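Local coordinates for putative Endoribonuclease L-PSP (Entamoeba histolytica, PDB 3M1X), which is of unknown function but belongs to the RutC (YjgF/YER057c/UK114) family, whose members are generally credited with deaminase activity, at residues I70-M78 with V110-F119; K94-A103 with A138-L148. One frame throughout, in Å; residues are numbered along the deposited sequence.

Contact 1 pairs the two helices of the fold, 70-78 with 110-119; contact 2 is the antiparallel strand pair 94-103 with 138-148 that lies beneath them, the centres about 11 Å apart. The segments alternate along the chain, helix, strand, helix, strand, and both helices pack on the face of the sheet to which this strand pair belongs. Two polar links tie the layers: Tyr115 OH lies 2.8 Å from Thr98 OG1, and Gln73 OE1 lies 2.9 Å from Leu139 N, both probable hydrogen bonds. Val77 packs on Val142. The opposite side of the sheet faces neighbouring subunits of the trimer, and there the Glu141 side chain comes within about 3 Å of a bound citrate, probably from the crystallisation liquor.

Contact 1 of 2, residues I70-M78 with V110-F119; sequences IEEQSKQVM and VFNGIYAEAF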
ATOM      1  N   ILE A  70      -9.182  14.584  15.086  1.00 12.04           N
ATOM      2  CA  ILE A  70      -9.370  13.637  13.985  1.00 11.60           C
ATOM      3  C   ILE A  70     -10.357  14.160  12.968  1.00 10.51           C
ATOM      4  O   ILE A  70     -10.204  13.975  11.758  1.00 10.70           O
ATOM      5  CB  ILE A  70      -9.798  12.188  14.507  1.00 12.13           C
ATOM      6  CG1 ILE A  70      -9.883  11.241  13.306  1.00 11.40           C
ATOM      7  CG2 ILE A  70     -11.036  12.152  15.341  1.00 14.31           C
ATOM      8  CD1 ILE A  70      -8.564  10.923  12.580  1.00 12.58           C
ATOM      9  N   GLU A  71     -11.408  14.833  13.438  1.00 11.19           N
ATOM     10  CA  GLU A  71     -12.437  15.317  12.527  1.00 11.60           C
ATOM     11  C   GLU A  71     -11.810  16.369  11.592  1.00 11.38           C
ATOM     12  O   GLU A  71     -12.006  16.376  10.371  1.00 11.24           O
ATOM     13  CB  GLU A  71     -13.584  15.889  13.264  1.00 12.58           C
ATOM     14  CG  GLU A  71     -14.477  14.972  14.029  1.00 13.37           C
ATOM     15  CD  GLU A  71     -13.932  14.568  15.435  1.00 14.06           C
ATOM     16  OE1 GLU A  71     -12.882  15.047  15.857  1.00 15.36           O
ATOM     17  OE2 GLU A  71     -14.697  13.827  16.102  1.00 16.41           O
ATOM     18  N   GLU A  72     -11.088  17.336  12.184  1.00 11.18           N
ATOM     19  CA  GLU A  72     -10.478  18.396  11.435  1.00 11.99           C
ATOM     20  C   GLU A  72      -9.438  17.914  10.441  1.00 10.14           C
ATOM     21  O   GLU A  72      -9.449  18.332   9.258  1.00 10.03           O
ATOM     22  CB  GLU A  72      -9.859  19.413  12.391  1.00 11.45           C
ATOM     23  CG  GLU A  72     -10.890  20.269  13.140  1.00 15.82           C
ATOM     24  CD  GLU A  72     -10.355  20.821  14.425  1.00 19.99           C
ATOM     25  OE1 GLU A  72     -11.044  21.696  14.854  1.00 37.39           O
ATOM     26  OE2 GLU A  72      -9.414  20.394  15.078  1.00 18.89           O
ATOM     27  N   GLN A  73      -8.585  17.015  10.881  1.00 10.10           N
ATOM     28  CA  GLN A  73      -7.596  16.506   9.985  1.00  9.50           C
ATOM     29  C   GLN A  73      -8.182  15.608   8.919  1.00  8.75           C
ATOM     30  O   GLN A  73      -7.704  15.651   7.781  1.00  8.44           O
ATOM     31  CB  GLN A  73      -6.471  15.769  10.719  1.00  9.98           C
ATOM     32  CG  GLN A  73      -5.628  16.701  11.571  1.00 10.41           C
ATOM     33  CD  GLN A  73      -4.427  16.057  12.223  1.00 10.22           C
ATOM     34  OE1 GLN A  73      -3.977  14.990  11.795  1.00 10.52           O
ATOM     35  NE2 GLN A  73      -3.925  16.703  13.283  1.00 11.35           N
ATOM     36  N   SER A  74      -9.155  14.779   9.243  1.00  8.68           N
ATOM     37  CA  SER A  74      -9.776  13.914   8.243  1.00  8.51           C
ATOM     38  C   SER A  74     -10.435  14.683   7.151  1.00  8.19           C
ATOM     39  O   SER A  74     -10.313  14.378   5.940  1.00  7.88           O
ATOM     40  CB  SER A  74     -10.737  12.929   8.873  1.00  8.96           C
ATOM     41  OG  SER A  74     -10.127  12.056   9.769  1.00  9.44           O
ATOM     42  N   LYS A  75     -11.171  15.766   7.500  1.00  8.37           N
ATOM     43  CA  LYS A  75     -11.790  16.574   6.491  1.00  8.41           C
ATOM     44  C   LYS A  75     -10.762  17.202   5.609  1.00  7.42           C
ATOM     45  O   LYS A  75     -10.918  17.246   4.387  1.00  8.24           O
ATOM     46  CB  LYS A  75     -12.643  17.650   7.192  1.00  9.21           C
ATOM     47  CG  LYS A  75     -13.880  17.157   7.820  1.00 12.61           C
ATOM     48  CD  LYS A  75     -14.525  18.179   8.741  1.00 16.84           C
ATOM     49  CE  LYS A  75     -15.716  17.555   9.424  1.00 21.04           C
ATOM     50  NZ  LYS A  75     -16.478  18.714  10.115  1.00 28.17           N
ATOM     51  N   GLN A  76      -9.680  17.694   6.162  1.00  8.24           N
ATOM     52  CA  GLN A  76      -8.620  18.313   5.403  1.00  8.17           C
ATOM     53  C   GLN A  76      -7.941  17.324   4.464  1.00  7.51           C
ATOM     54  O   GLN A  76      -7.612  17.646   3.327  1.00  7.27           O
ATOM     55  CB  GLN A  76      -7.598  19.011   6.265  1.00  9.03           C
ATOM     56  CG  GLN A  76      -6.595  19.881   5.468  1.00  9.71           C
ATOM     57  CD  GLN A  76      -7.311  21.047   4.772  1.00 10.38           C
ATOM     58  OE1 GLN A  76      -7.951  21.817   5.477  1.00 13.11           O
ATOM     59  NE2 GLN A  76      -7.183  21.224   3.493  1.00  9.40           N
ATOM     60  N   VAL A  77      -7.694  16.109   4.945  1.00  7.34           N
ATOM     61  CA  VAL A  77      -7.097  15.086   4.119  1.00  6.69           C
ATOM     62  C   VAL A  77      -7.959  14.820   2.885  1.00  6.36           C
ATOM     63  O   VAL A  77      -7.466  14.747   1.759  1.00  6.37           O
ATOM     64  CB  VAL A  77      -6.874  13.789   4.898  1.00  7.77           C
ATOM     65  CG1 VAL A  77      -6.663  12.539   3.966  1.00  7.56           C
ATOM     66  CG2 VAL A  77      -5.676  13.915   5.887  1.00  8.75           C
ATOM     67  N   MET A  78      -9.285  14.677   3.092  1.00  6.96           N
ATOM     68  CA  MET A  78     -10.121  14.362   1.924  1.00  6.94           C
ATOM     69  C   MET A  78     -10.237  15.509   0.966  1.00  6.88           C
ATOM     70  O   MET A  78     -10.274  15.313  -0.245  1.00  6.49           O
ATOM     71  CB  MET A  78     -11.528  13.914   2.420  1.00  7.79           C
ATOM     72  CG  MET A  78     -11.582  12.766   3.331  1.00  8.15           C
ATOM     73  SD  MET A  78     -10.564  11.317   2.858  1.00  8.99           S
ATOM     74  CE  MET A  78     -11.362  10.868   1.314  1.00  9.73           C
ATOM     75  N   VAL A 110     -15.202   7.592  13.195  1.00 10.55           N
ATOM     76  CA  VAL A 110     -15.299   8.992  12.862  1.00 10.94           C
ATOM     77  C   VAL A 110     -14.678   9.217  11.486  1.00  9.27           C
ATOM     78  O   VAL A 110     -15.202   9.925  10.643  1.00  9.98           O
ATOM     79  CB  VAL A 110     -14.800   9.874  13.968  1.00 10.37           C
ATOM     80  CG1 VAL A 110     -14.650  11.296  13.490  1.00 13.13           C
ATOM     81  CG2 VAL A 110     -15.860   9.843  15.133  1.00 12.85           C
ATOM     82  N   PHE A 111     -13.476   8.662  11.315  1.00 10.07           N
ATOM     83  CA  PHE A 111     -12.828   8.806  10.034  1.00  9.73           C
ATOM     84  C   PHE A 111     -13.648   8.308   8.901  1.00  8.56           C
ATOM     85  O   PHE A 111     -13.852   8.936   7.859  1.00  9.28           O
ATOM     86  CB  PHE A 111     -11.454   8.108  10.023  1.00 10.10           C
ATOM     87  CG  PHE A 111     -10.903   7.951   8.643  1.00  8.53           C
ATOM     88  CD1 PHE A 111     -10.383   9.028   8.012  1.00  8.92           C
ATOM     89  CD2 PHE A 111     -11.074   6.780   7.910  1.00 10.38           C
ATOM     90  CE1 PHE A 111      -9.965   8.975   6.656  1.00  8.65           C
ATOM     91  CE2 PHE A 111     -10.647   6.709   6.595  1.00  9.10           C
ATOM     92  CZ  PHE A 111     -10.130   7.787   6.004  1.00  8.99           C
ATOM     93  N   ASN A 112     -14.253   7.129   9.107  1.00  9.90           N
ATOM     94  CA  ASN A 112     -14.959   6.519   8.063  0.50  9.72           C
ATOM     95  C   ASN A 112     -16.179   7.396   7.642  1.00 10.29           C
ATOM     96  O   ASN A 112     -16.511   7.485   6.462  1.00 10.90           O
ATOM     97  CB  ASN A 112     -15.314   5.101   8.473  0.50  9.04           C
ATOM     98  CG  ASN A 112     -16.226   4.464   7.458  0.50  8.26           C
ATOM     99  OD1 ASN A 112     -15.752   3.997   6.418  0.50  8.48           O
ATOM    100  ND2 ASN A 112     -17.527   4.468   7.691  0.50  9.74           N
ATOM    101  N   GLY A 113     -16.875   8.015   8.613  1.00 10.71           N
ATOM    102  CA  GLY A 113     -17.930   8.883   8.251  1.00 10.74           C
ATOM    103  C   GLY A 113     -17.553  10.064   7.377  1.00  9.14           C
ATOM    104  O   GLY A 113     -18.240  10.469   6.457  1.00  9.20           O
ATOM    105  N   ILE A 114     -16.408  10.634   7.715  1.00  9.24           N
ATOM    106  CA  ILE A 114     -15.907  11.792   6.981  1.00  8.61           C
ATOM    107  C   ILE A 114     -15.451  11.386   5.532  1.00  7.46           C
ATOM    108  O   ILE A 114     -15.725  12.040   4.545  1.00  7.71           O
ATOM    109  CB  ILE A 114     -14.794  12.496   7.750  1.00  8.68           C
ATOM    110  CG1 ILE A 114     -15.428  13.170   9.015  1.00  9.27           C
ATOM    111  CG2 ILE A 114     -14.021  13.511   6.905  1.00  9.34           C
ATOM    112  CD1 ILE A 114     -14.387  13.565  10.089  1.00 11.81           C
ATOM    113  N   TYR A 115     -14.792  10.228   5.454  1.00  7.91           N
ATOM    114  CA  TYR A 115     -14.408   9.617   4.191  1.00  6.91           C
ATOM    115  C   TYR A 115     -15.598   9.366   3.323  1.00  7.93           C
ATOM    116  O   TYR A 115     -15.632   9.724   2.097  1.00  7.56           O
ATOM    117  CB  TYR A 115     -13.663   8.333   4.546  1.00  8.25           C
ATOM    118  CG  TYR A 115     -13.232   7.482   3.371  1.00  6.85           C
ATOM    119  CD1 TYR A 115     -11.980   7.572   2.841  1.00  6.95           C
ATOM    120  CD2 TYR A 115     -14.096   6.555   2.853  1.00  7.11           C
ATOM    121  CE1 TYR A 115     -11.579   6.751   1.799  1.00  6.49           C
ATOM    122  CE2 TYR A 115     -13.722   5.767   1.771  1.00  6.56           C
ATOM    123  CZ  TYR A 115     -12.437   5.834   1.287  1.00  6.19           C
ATOM    124  OH  TYR A 115     -11.985   5.067   0.244  1.00  6.71           O
ATOM    125  N   ALA A 116     -16.656   8.777   3.886  1.00  7.84           N
ATOM    126  CA  ALA A 116     -17.827   8.462   3.159  1.00  9.84           C
ATOM    127  C   ALA A 116     -18.527   9.712   2.617  1.00  9.79           C
ATOM    128  O   ALA A 116     -18.982   9.752   1.485  1.00 10.55           O
ATOM    129  CB  ALA A 116     -18.806   7.594   4.008  1.00 11.99           C
ATOM    130  N   GLU A 117     -18.601  10.778   3.428  1.00  9.76           N
ATOM    131  CA  GLU A 117     -19.178  12.074   3.019  0.50 10.89           C
ATOM    132  C   GLU A 117     -18.436  12.555   1.847  1.00  9.22           C
ATOM    133  O   GLU A 117     -18.997  13.062   0.896  1.00 10.44           O
ATOM    134  CB  GLU A 117     -19.117  13.182   4.086  0.50 11.84           C
ATOM    135  CG  GLU A 117     -19.851  14.550   3.739  0.50 15.21           C
ATOM    136  CD  GLU A 117     -18.954  15.628   3.067  0.50 17.00           C
ATOM    137  OE1 GLU A 117     -17.753  15.484   2.890  0.50 23.58           O
ATOM    138  OE2 GLU A 117     -19.434  16.655   2.575  0.50 22.58           O
ATOM    139  N   ALA A 118     -17.085  12.483   1.905  1.00  8.34           N
ATOM    140  CA  ALA A 118     -16.238  13.014   0.862  1.00  8.33           C
ATOM    141  C   ALA A 118     -16.468  12.329  -0.492  1.00  7.62           C
ATOM    142  O   ALA A 118     -16.471  12.941  -1.531  1.00  8.42           O
ATOM    143  CB  ALA A 118     -14.790  12.985   1.232  1.00  8.79           C
ATOM    144  N   PHE A 119     -16.659  11.014  -0.452  1.00  6.78           N
ATOM    145  CA  PHE A 119     -16.863  10.228  -1.695  1.00  7.05           C
ATOM    146  C   PHE A 119     -18.293  10.105  -2.101  1.00  7.32           C
ATOM    147  O   PHE A 119     -18.565   9.736  -3.250  1.00  8.13           O
ATOM    148  CB  PHE A 119     -16.264   8.796  -1.534  1.00  7.64           C
ATOM    149  CG  PHE A 119     -14.781   8.772  -1.840  1.00  6.15           C
ATOM    150  CD1 PHE A 119     -14.311   8.929  -3.106  1.00  6.09           C
ATOM    151  CD2 PHE A 119     -13.840   8.502  -0.819  1.00  6.90           C
ATOM    152  CE1 PHE A 119     -13.004   8.937  -3.418  1.00  5.94           C
ATOM    153  CE2 PHE A 119     -12.473   8.455  -1.139  1.00  6.48           C
ATOM    154  CZ  PHE A 119     -12.090   8.684  -2.427  1.00  6.50           C
TER
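Met78 and Ile114 carry the packing between helices 70-78 and 110-119, whose axes approach to 9.3 Å. Each is a knob in a hole of the other helix. Ile114 enters among Glu71, Ser74, Lys75 and Met78: its CD1 rests 3.6 Å from Glu71 CA, while CG2, anti to its own backbone N, turns to the Lys75 side and lies 3.8 Å from Lys75 CG. Met78 enters among Ile114, Tyr115, Ala118 and Phe119. Its CB meets Ala118 CB at 3.6 Å; the chain then bends at chi2 (-46°) and chi3 (-63°), which brings the methyl CE between two rings, 3.7 Å from Tyr115 CD1 and 3.6 Å from Phe119 CE2.

Sulfur adds a Met-aromatic contact, Met78 SD standing obliquely to the Tyr115 ring, 5.2 Å from its centroid. Within the second helix Phe119 CD2 lies over one face of that ring, toward the rim, and the Tyr115 hydroxyl pairs with Thr98.

Ser74 brings a hydroxyl to the interface. Its OG lies in the plane of the Phe111 ring, at the edge, 3.5 Å from CD1, yet is satisfied within its own helix by Ile70 O, which also accepts Ser74 N from the opposite face of the carbonyl plane. At the N-terminal end of 70-78 Val110 CG1 lies against the bent Glu71 chain, at CG and OE2, and meets Ile70 CG2 at longer range.

Phe111 and Val77 reach down to strand 140-146, and Asn112, Tyr115 and Ala116 also meet Ala39 of a neighbouring subunit. Two helices running the same way, 29° apart, side by side on one face of a beta sheet are the alpha/beta layering of the YjgF/YER057c/UK114 fold.

Contact 2 of 2, residues K94-A103 with A138-L148; sequences KVVKTTCLLA and ALVEVECIATL
The Lys94 side chain crosses Thr147 at about a right angle; its CB lies 3.4 Å from Thr147 O and close to Thr147 CG2, and CG and CD pass beside the same carbonyl oxygen. Extended beyond CG, the chain carries CE over to the last residue, where NZ donates to Leu148 O at 2.8 Å from above the carboxylate plane. The other carboxylate oxygen, OXT, takes the Thr147 hydroxyl instead. Lys94 O in turn accepts Thr147 N.

From here the strands 95-102 and 140-146 run antiparallel. Thr99 with Glu143 and Leu101 with Glu141 are hydrogen-bonded pairs, and Ala103 N to Leu139 O continues the series past the strand ends. Near the Lys94 end a classic beta bulge intervenes: Val96 and Lys97 both face Ile145, whose O accepts a firm bond from Val96 N and a weak one from Lys97 N, while Ile145 N returns one to Lys97 O at 2.9 Å.

On one face Val95, Thr98, Cys100 and Leu102 stand opposite Ala146, Cys144, Val142 and Val140 as non-hydrogen-bonded pairs. Cys100 SG touches Val142 CG1 at 4.1 Å, and Leu102 CD2 meets Val140 CG2.

The other face is more polar. Glu143 and Thr99 lie side by side, pointing the same way, with CG of Glu143 between its backbone N and carbonyl (chi1 59°), which sets OE2 3.2 Å from Thr99 CB. Leu101 lies likewise alongside Glu141, CD2 3.9 Å from OE2. Lys97 NZ donates to Thr98 O and forms a salt bridge to Glu143 of a second subunit, while Glu143 OE1 receives Lys97 of a third. The pairing thus couples a largely apolar face, packed by helices, to a face that carries charged groups, whose partners lie in both neighbouring subunits of the trimer.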
ATOM      1  N   LYS A  94     -13.352   8.967  -9.830  1.00  6.82           N
ATOM      2  CA  LYS A  94     -12.413   8.139 -10.577  1.00  7.54           C
ATOM      3  C   LYS A  94     -11.412   7.416  -9.705  1.00  5.76           C
ATOM      4  O   LYS A  94     -10.502   6.759 -10.206  1.00  6.67           O
ATOM      5  CB  LYS A  94     -11.754   8.977 -11.657  1.00  7.24           C
ATOM      6  CG  LYS A  94     -12.670   9.287 -12.835  1.00  8.46           C
ATOM      7  CD  LYS A  94     -12.018  10.207 -13.832  1.00 10.71           C
ATOM      8  CE  LYS A  94     -12.940  10.465 -15.048  1.00 14.51           C
ATOM      9  NZ  LYS A  94     -12.286  11.323 -16.055  1.00 15.89           N
ATOM     10  N   VAL A  95     -11.533   7.502  -8.375  1.00  5.78           N
ATOM     11  CA  VAL A  95     -10.665   6.810  -7.461  1.00  5.19           C
ATOM     12  C   VAL A  95     -10.988   5.322  -7.494  1.00  4.92           C
ATOM     13  O   VAL A  95     -12.140   4.930  -7.272  1.00  6.35           O
ATOM     14  CB  VAL A  95     -10.716   7.383  -6.063  1.00  5.34           C
ATOM     15  CG1 VAL A  95      -9.930   6.530  -5.075  1.00  6.67           C
ATOM     16  CG2 VAL A  95     -10.219   8.816  -6.065  1.00  6.35           C
ATOM     17  N   VAL A  96      -9.982   4.489  -7.702  1.00  4.83           N
ATOM     18  CA  VAL A  96     -10.222   3.014  -7.729  0.50  4.65           C
ATOM     19  C   VAL A  96      -9.902   2.393  -6.416  1.00  5.37           C
ATOM     20  O   VAL A  96     -10.573   1.384  -6.068  1.00  6.54           O
ATOM     21  CB  VAL A  96      -9.462   2.253  -8.868  0.50  4.40           C
ATOM     22  CG1 VAL A  96      -9.894   2.835 -10.179  0.50  4.59           C
ATOM     23  CG2 VAL A  96      -7.915   2.223  -8.711  0.50  4.82           C
ATOM     24  N   LYS A  97      -8.952   2.894  -5.653  1.00  4.79           N
ATOM     25  CA  LYS A  97      -8.476   2.243  -4.445  1.00  5.30           C
ATOM     26  C   LYS A  97      -7.897   3.302  -3.552  1.00  5.02           C
ATOM     27  O   LYS A  97      -7.146   4.158  -4.006  1.00  5.71           O
ATOM     28  CB  LYS A  97      -7.376   1.203  -4.840  1.00  7.44           C
ATOM     29  CG  LYS A  97      -6.525   0.615  -3.752  1.00  7.77           C
ATOM     30  CD  LYS A  97      -7.315  -0.270  -2.839  1.00  9.30           C
ATOM     31  CE  LYS A  97      -6.416  -1.090  -1.817  1.00  7.89           C
ATOM     32  NZ  LYS A  97      -5.557  -0.160  -1.065  1.00  8.20           N
ATOM     33  N   THR A  98      -8.151   3.214  -2.247  1.00  4.82           N
ATOM     34  CA  THR A  98      -7.502   4.017  -1.228  1.00  4.81           C
ATOM     35  C   THR A  98      -6.858   3.136  -0.171  1.00  4.92           C
ATOM     36  O   THR A  98      -7.220   1.977  -0.021  1.00  5.26           O
ATOM     37  CB  THR A  98      -8.502   4.957  -0.546  1.00  5.87           C
ATOM     38  OG1 THR A  98      -9.360   4.170   0.259  1.00  6.79           O
ATOM     39  CG2 THR A  98      -9.292   5.807  -1.509  1.00  6.08           C
ATOM     40  N   THR A  99      -5.923   3.727   0.532  1.00  5.04           N
ATOM     41  CA  THR A  99      -5.379   3.146   1.718  1.00  5.75           C
ATOM     42  C   THR A  99      -5.461   4.224   2.789  1.00  5.43           C
ATOM     43  O   THR A  99      -4.974   5.355   2.587  1.00  6.28           O
ATOM     44  CB  THR A  99      -3.948   2.633   1.561  1.00  6.44           C
ATOM     45  OG1 THR A  99      -3.931   1.726   0.456  1.00  7.09           O
ATOM     46  CG2 THR A  99      -3.483   1.896   2.824  1.00  7.74           C
ATOM     47  N   CYS A 100      -6.057   3.885   3.924  1.00  6.09           N
ATOM     48  CA  CYS A 100      -6.402   4.818   5.003  1.00  6.87           C
ATOM     49  C   CYS A 100      -5.659   4.432   6.266  1.00  6.75           C
ATOM     50  O   CYS A 100      -5.888   3.350   6.801  1.00  7.78           O
ATOM     51  CB  CYS A 100      -7.909   4.802   5.229  1.00  7.61           C
ATOM     52  SG  CYS A 100      -8.883   5.256   3.782  1.00  7.48           S
ATOM     53  N   LEU A 101      -4.733   5.311   6.666  1.00  7.26           N
ATOM     54  CA  LEU A 101      -3.841   5.078   7.793  1.00  7.40           C
ATOM     55  C   LEU A 101      -4.239   5.937   8.935  1.00  7.23           C
ATOM     56  O   LEU A 101      -4.398   7.172   8.777  1.00  8.57           O
ATOM     57  CB  LEU A 101      -2.405   5.376   7.398  1.00  8.23           C
ATOM     58  CG  LEU A 101      -1.797   4.577   6.246  1.00  8.17           C
ATOM     59  CD1 LEU A 101      -2.165   5.103   4.878  1.00  8.97           C
ATOM     60  CD2 LEU A 101      -0.247   4.565   6.422  1.00 10.23           C
ATOM     61  N   LEU A 102      -4.408   5.364  10.099  1.00  8.19           N
ATOM     62  CA  LEU A 102      -4.781   6.112  11.330  1.00  8.92           C
ATOM     63  C   LEU A 102      -3.690   6.041  12.340  1.00  9.70           C
ATOM     64  O   LEU A 102      -3.057   5.009  12.494  1.00 10.78           O
ATOM     65  CB  LEU A 102      -6.071   5.493  11.911  1.00  9.45           C
ATOM     66  CG  LEU A 102      -7.280   5.610  11.020  1.00 11.41           C
ATOM     67  CD1 LEU A 102      -8.388   4.678  11.561  1.00 13.71           C
ATOM     68  CD2 LEU A 102      -7.753   7.033  10.891  1.00 13.34           C
ATOM     69  N   ALA A 103      -3.562   7.083  13.116  1.00 11.00           N
ATOM     70  CA  ALA A 103      -2.672   7.062  14.285  1.00 12.60           C
ATOM     71  C   ALA A 103      -3.275   6.214  15.377  1.00 11.88           C
ATOM     72  O   ALA A 103      -2.541   5.685  16.227  1.00 15.45           O
ATOM     73  CB  ALA A 103      -2.371   8.491  14.805  1.00 13.53           C
ATOM     74  N   ALA A 138       0.826  13.343  12.416  1.00 10.71           N
ATOM     75  CA  ALA A 138      -0.547  13.360  11.875  1.00 11.07           C
ATOM     76  C   ALA A 138      -1.398  12.302  12.479  1.00 10.14           C
ATOM     77  O   ALA A 138      -0.929  11.182  12.812  1.00 11.34           O
ATOM     78  CB  ALA A 138      -0.425  13.122  10.325  1.00 10.56           C
ATOM     79  N   LEU A 139      -2.682  12.554  12.540  1.00 10.79           N
ATOM     80  CA  LEU A 139      -3.601  11.582  13.039  1.00 10.56           C
ATOM     81  C   LEU A 139      -4.170  10.616  11.991  1.00  9.28           C
ATOM     82  O   LEU A 139      -4.766   9.611  12.297  1.00  9.48           O
ATOM     83  CB  LEU A 139      -4.798  12.297  13.683  1.00 12.01           C
ATOM     84  CG  LEU A 139      -4.486  13.127  14.933  1.00 13.19           C
ATOM     85  CD1 LEU A 139      -5.767  13.715  15.431  1.00 18.19           C
ATOM     86  CD2 LEU A 139      -3.700  12.285  16.008  1.00 18.03           C
ATOM     87  N   VAL A 140      -4.031  10.989  10.718  1.00  8.07           N
ATOM     88  CA  VAL A 140      -4.644  10.290   9.580  1.00  7.47           C
ATOM     89  C   VAL A 140      -3.870  10.645   8.338  1.00  7.82           C
ATOM     90  O   VAL A 140      -3.456  11.782   8.171  1.00  8.13           O
ATOM     91  CB  VAL A 140      -6.130  10.636   9.483  1.00  7.99           C
ATOM     92  CG1 VAL A 140      -6.393  12.139   9.487  1.00  9.70           C
ATOM     93  CG2 VAL A 140      -6.777   9.984   8.279  1.00  9.90           C
ATOM     94  N   GLU A 141      -3.703   9.655   7.459  1.00  7.56           N
ATOM     95  CA  GLU A 141      -3.055   9.788   6.193  1.00  6.89           C
ATOM     96  C   GLU A 141      -3.824   8.959   5.203  1.00  6.35           C
ATOM     97  O   GLU A 141      -4.133   7.807   5.507  1.00  7.19           O
ATOM     98  CB  GLU A 141      -1.611   9.304   6.334  1.00  6.86           C
ATOM     99  CG  GLU A 141      -0.790   9.382   5.065  1.00  7.57           C
ATOM    100  CD  GLU A 141       0.591   8.678   5.192  1.00 15.62           C
ATOM    101  OE1 GLU A 141       1.244   9.060   6.055  1.00 19.20           O
ATOM    102  OE2 GLU A 141       0.833   7.747   4.409  1.00 21.53           O
ATOM    103  N   VAL A 142      -4.120   9.455   3.999  1.00  6.17           N
ATOM    104  CA  VAL A 142      -4.876   8.691   2.983  1.00  5.47           C
ATOM    105  C   VAL A 142      -4.173   8.841   1.644  1.00  5.69           C
ATOM    106  O   VAL A 142      -3.942   9.955   1.193  1.00  5.90           O
ATOM    107  CB  VAL A 142      -6.330   9.135   2.884  1.00  6.34           C
ATOM    108  CG1 VAL A 142      -7.040   8.258   1.783  1.00  6.89           C
ATOM    109  CG2 VAL A 142      -7.086   8.977   4.232  1.00  7.50           C
ATOM    110  N   GLU A 143      -3.805   7.724   1.074  1.00  5.85           N
ATOM    111  CA  GLU A 143      -3.290   7.661  -0.311  1.00  5.43           C
ATOM    112  C   GLU A 143      -4.314   7.027  -1.214  1.00  4.99           C
ATOM    113  O   GLU A 143      -5.286   6.390  -0.758  1.00  5.36           O
ATOM    114  CB  GLU A 143      -1.980   6.894  -0.380  1.00  5.53           C
ATOM    115  CG  GLU A 143      -2.114   5.447   0.132  1.00  6.17           C
ATOM    116  CD  GLU A 143      -0.916   4.634   0.008  1.00  6.43           C
ATOM    117  OE1 GLU A 143       0.120   5.002  -0.441  1.00  7.92           O
ATOM    118  OE2 GLU A 143      -0.999   3.432   0.465  1.00 10.40           O
ATOM    119  N   CYS A 144      -4.154   7.158  -2.519  1.00  4.66           N
ATOM    120  CA  CYS A 144      -5.075   6.499  -3.470  1.00  4.91           C
ATOM    121  C   CYS A 144      -4.473   6.330  -4.834  1.00  4.65           C
ATOM    122  O   CYS A 144      -3.453   6.938  -5.157  1.00  5.60           O
ATOM    123  CB  CYS A 144      -6.385   7.268  -3.515  1.00  5.72           C
ATOM    124  SG  CYS A 144      -6.352   8.795  -4.469  1.00  8.50           S
ATOM    125  N   ILE A 145      -5.151   5.512  -5.632  1.00  4.86           N
ATOM    126  CA  ILE A 145      -4.900   5.416  -7.042  0.50  5.04           C
ATOM    127  C   ILE A 145      -6.192   5.670  -7.755  1.00  4.47           C
ATOM    128  O   ILE A 145      -7.274   5.252  -7.326  1.00  5.15           O
ATOM    129  CB  ILE A 145      -4.283   4.054  -7.486  0.50  5.98           C
ATOM    130  CG1 ILE A 145      -3.886   4.083  -8.993  0.50  7.09           C
ATOM    131  CG2 ILE A 145      -5.221   2.924  -7.179  0.50  8.30           C
ATOM    132  CD1 ILE A 145      -3.407   2.758  -9.483  0.50 11.78           C
ATOM    133  N   ALA A 146      -6.115   6.402  -8.853  1.00  5.33           N
ATOM    134  CA  ALA A 146      -7.258   6.814  -9.636  1.00  4.91           C
ATOM    135  C   ALA A 146      -6.981   6.637 -11.084  1.00  5.24           C
ATOM    136  O   ALA A 146      -5.839   6.466 -11.548  1.00  5.91           O
ATOM    137  CB  ALA A 146      -7.630   8.272  -9.345  1.00  6.29           C
ATOM    138  N   THR A 147      -8.034   6.693 -11.924  1.00  6.46           N
ATOM    139  CA  THR A 147      -7.909   6.751 -13.352  1.00  6.59           C
ATOM    140  C   THR A 147      -8.100   8.170 -13.834  1.00  6.41           C
ATOM    141  O   THR A 147      -8.810   8.958 -13.280  1.00  7.17           O
ATOM    142  CB  THR A 147      -8.881   5.804 -14.059  1.00  7.39           C
ATOM    143  OG1 THR A 147      -8.651   5.759 -15.444  1.00  8.77           O
ATOM    144  CG2 THR A 147     -10.353   6.126 -13.777  1.00  9.21           C
ATOM    145  N   LEU A 148      -7.474   8.454 -14.960  1.00  7.35           N
ATOM    146  CA  LEU A 148      -7.856   9.575 -15.808  1.00  8.97           C
ATOM    147  C   LEU A 148      -9.206   9.328 -16.436  1.00  9.88           C
ATOM    148  O   LEU A 148      -9.816  10.335 -16.928  1.00 11.83           O
ATOM    149  CB  LEU A 148      -6.808   9.855 -16.894  1.00  9.82           C
ATOM    150  CG  LEU A 148      -5.451  10.341 -16.390  1.00 10.76           C
ATOM    151  CD1 LEU A 148      -4.531  10.534 -17.633  1.00 13.56           C
ATOM    152  CD2 LEU A 148      -5.522  11.543 -15.556  1.00 11.65           C
ATOM    153  OXT LEU A 148      -9.651   8.164 -16.491  1.00 10.60           O
TER